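PDB 6KDD: endoglucanase from Fervidobacterium pennivorans DSM 9078, which probably hydrolyses beta-glucosidic bonds, as a glycoside hydrolase of family 5 (cellulase A). Local coordinates for residues A[241-244]-A[245-249]. Sequence-based numbering, arbitrary orientation.
Sequences HFKY and VSDWA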
ATOM      1  N   HIS A 241     -10.440  14.326  -8.015  1.00 33.17           N
ATOM      2  CA  HIS A 241     -10.336  13.360  -6.935  1.00 30.57           C
ATOM      3  C   HIS A 241      -9.179  13.742  -6.005  1.00 29.13           C
ATOM      4  O   HIS A 241      -9.281  13.631  -4.784  1.00 30.10           O
ATOM      5  CB  HIS A 241     -10.195  11.947  -7.520  1.00 32.21           C
ATOM      6  CG  HIS A 241     -11.298  11.597  -8.457  1.00 38.00           C
ATOM      7  ND1 HIS A 241     -11.159  10.648  -9.450  1.00 37.32           N
ATOM      8  CD2 HIS A 241     -12.551  12.089  -8.579  1.00 41.41           C
ATOM      9  CE1 HIS A 241     -12.294  10.539 -10.116  1.00 38.61           C
ATOM     10  NE2 HIS A 241     -13.157  11.413  -9.600  1.00 35.89           N
ATOM     11  N   PHE A 242      -8.063  14.191  -6.586  1.00 31.33           N
ATOM     12  CA  PHE A 242      -6.876  14.403  -5.766  1.00 33.84           C
ATOM     13  C   PHE A 242      -6.983  15.727  -5.005  1.00 37.15           C
ATOM     14  O   PHE A 242      -6.426  15.862  -3.919  1.00 34.87           O
ATOM     15  CB  PHE A 242      -5.630  14.391  -6.646  1.00 33.38           C
ATOM     16  CG  PHE A 242      -5.108  13.001  -6.930  1.00 29.59           C
ATOM     17  CD1 PHE A 242      -5.979  11.941  -7.151  1.00 32.20           C
ATOM     18  CD2 PHE A 242      -3.739  12.752  -6.908  1.00 27.66           C
ATOM     19  CE1 PHE A 242      -5.493  10.658  -7.390  1.00 31.68           C
ATOM     20  CE2 PHE A 242      -3.251  11.462  -7.142  1.00 29.94           C
ATOM     21  CZ  PHE A 242      -4.128  10.426  -7.387  1.00 33.73           C
ATOM     22  N   LYS A 243      -7.669  16.714  -5.608  1.00 37.25           N
ATOM     23  CA  LYS A 243      -7.902  17.991  -4.934  1.00 39.01           C
ATOM     24  C   LYS A 243      -8.791  17.762  -3.723  1.00 32.24           C
ATOM     25  O   LYS A 243      -8.568  18.352  -2.671  1.00 35.66           O
ATOM     26  CB  LYS A 243      -8.442  19.058  -5.891  1.00 38.09           C
ATOM     27  CG  LYS A 243      -8.395  20.481  -5.341  1.00 48.27           C
ATOM     28  CD  LYS A 243      -8.770  21.549  -6.360  1.00 51.44           C
ATOM     29  CE  LYS A 243     -10.229  21.939  -6.257  1.00 59.14           C
ATOM     30  NZ  LYS A 243     -10.539  22.532  -4.933  1.00 49.20           N
ATOM     31  N   TYR A 244      -9.756  16.843  -3.864  1.00 33.61           N
ATOM     32  CA  TYR A 244     -10.660  16.453  -2.793  1.00 32.73           C
ATOM     33  C   TYR A 244      -9.893  15.880  -1.599  1.00 36.96           C
ATOM     34  O   TYR A 244     -10.281  16.085  -0.439  1.00 36.38           O
ATOM     35  CB  TYR A 244     -11.657  15.456  -3.380  1.00 34.20           C
ATOM     36  CG  TYR A 244     -12.604  14.771  -2.427  1.00 39.29           C
ATOM     37  CD1 TYR A 244     -12.203  13.683  -1.666  1.00 40.73           C
ATOM     38  CD2 TYR A 244     -13.936  15.167  -2.343  1.00 42.43           C
ATOM     39  CE1 TYR A 244     -13.091  13.021  -0.832  1.00 42.21           C
ATOM     40  CE2 TYR A 244     -14.842  14.510  -1.521  1.00 43.92           C
ATOM     41  CZ  TYR A 244     -14.415  13.436  -0.758  1.00 47.37           C
ATOM     42  OH  TYR A 244     -15.290  12.823   0.090  1.00 49.03           O
ATOM     43  N   VAL A 245      -8.850  15.078  -1.884  1.00 33.38           N
ATOM     44  CA  VAL A 245      -8.065  14.482  -0.804  1.00 30.82           C
ATOM     45  C   VAL A 245      -7.187  15.566  -0.179  1.00 26.45           C
ATOM     46  O   VAL A 245      -7.095  15.676   1.030  1.00 34.77           O
ATOM     47  CB  VAL A 245      -7.231  13.275  -1.292  1.00 26.11           C
ATOM     48  CG1 VAL A 245      -6.461  12.640  -0.119  1.00 24.95           C
ATOM     49  CG2 VAL A 245      -8.137  12.223  -1.900  1.00 26.04           C
ATOM     50  N   SER A 246      -6.555  16.365  -1.035  1.00 31.91           N
ATOM     51  CA  SER A 246      -5.631  17.412  -0.621  1.00 31.21           C
ATOM     52  C   SER A 246      -6.327  18.403   0.309  1.00 38.89           C
ATOM     53  O   SER A 246      -5.788  18.764   1.362  1.00 38.52           O
ATOM     54  CB  SER A 246      -5.106  18.114  -1.832  1.00 30.69           C
ATOM     55  OG  SER A 246      -4.233  19.174  -1.457  1.00 35.68           O
ATOM     56  N   ASP A 247      -7.515  18.857  -0.118  1.00 36.42           N
ATOM     57  CA  ASP A 247      -8.303  19.829   0.624  1.00 44.24           C
ATOM     58  C   ASP A 247      -8.565  19.298   2.028  1.00 42.31           C
ATOM     59  O   ASP A 247      -8.365  20.019   3.001  1.00 43.46           O
ATOM     60  CB  ASP A 247      -9.579  20.272  -0.125  1.00 39.01           C
ATOM     61  CG  ASP A 247      -9.292  21.210  -1.285  1.00 42.41           C
ATOM     62  OD1 ASP A 247      -8.200  21.820  -1.293  1.00 42.92           O
ATOM     63  OD2 ASP A 247     -10.126  21.286  -2.208  1.00 47.77           O
ATOM     64  N   TRP A 248      -9.001  18.040   2.112  1.00 36.44           N
ATOM     65  CA  TRP A 248      -9.249  17.386   3.389  1.00 38.99           C
ATOM     66  C   TRP A 248      -7.961  17.239   4.213  1.00 45.62           C
ATOM     67  O   TRP A 248      -7.969  17.437   5.434  1.00 41.22           O
ATOM     68  CB  TRP A 248      -9.912  16.033   3.147  1.00 38.38           C
ATOM     69  CG  TRP A 248     -10.122  15.229   4.394  1.00 39.35           C
ATOM     70  CD1 TRP A 248     -11.200  15.263   5.231  1.00 38.63           C
ATOM     71  CD2 TRP A 248      -9.212  14.263   4.957  1.00 42.79           C
ATOM     72  NE1 TRP A 248     -11.046  14.362   6.256  1.00 39.90           N
ATOM     73  CE2 TRP A 248      -9.824  13.746   6.122  1.00 40.11           C
ATOM     74  CE3 TRP A 248      -7.962  13.761   4.568  1.00 38.01           C
ATOM     75  CZ2 TRP A 248      -9.208  12.784   6.922  1.00 41.32           C
ATOM     76  CZ3 TRP A 248      -7.356  12.817   5.367  1.00 42.28           C
ATOM     77  CH2 TRP A 248      -7.975  12.325   6.520  1.00 39.42           C
ATOM     78  N   ALA A 249      -6.855  16.862   3.553  1.00 40.84           N
ATOM     79  CA  ALA A 249      -5.613  16.613   4.280  1.00 45.40           C
ATOM     80  C   ALA A 249      -5.034  17.920   4.831  1.00 43.88           C
ATOM     81  O   ALA A 249      -4.486  17.942   5.919  1.00 37.23           O
ATOM     82  CB  ALA A 249      -4.601  15.894   3.416  1.00 38.48           C
TER
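Lys-243 and Asp-247, one helical turn apart, form a salt bridge on the outer face of helix 232-252, with Lys-243 NZ 3.0 Å from Asp-247 OD2 on the syn lone pair of that oxygen. The lysine chain leaves its backbone extended, then bends at chi3 (96°) and again at chi4, which brings the ammonium group round to Asp-247 OD2. The same two residues share a nearly straight backbone bond, Asp-247 N to Lys-243 O at 2.8 Å. One residue earlier, Ser-246 N reaches Phe-242 O at 2.9 Å, whereas Val-245 N divides itself between His-241 O at 3.3 Å and, weakly, Phe-242 O. Trp-248 N lies a long 3.5 Å from Tyr-244 O, a weak bond. Val-245 CG2, set beside its own backbone N, rests 3.4 Å from His-241 O and 4.3 Å from Tyr-244 CD1. The lysine side is exposed; the inner side is tightly filled, with Phe-242 edge-to-face against Phe-202 and Tyr-204, and Val-245 and Trp-248 on Ile-256. The ring of Tyr-244 meets Tyr-184 edge-to-face and Arg-188 in a cation-pi contact, its OH hydrogen-bonded to Ser-185 O. This i to i+4 pairing along an amphipathic helix, with a charged pair outside and a mainly apolar face against strands 198-204 and 256-261, belongs to the outer helical layer of the eight-stranded beta/alpha (TIM) barrel of family 5 glycoside hydrolases.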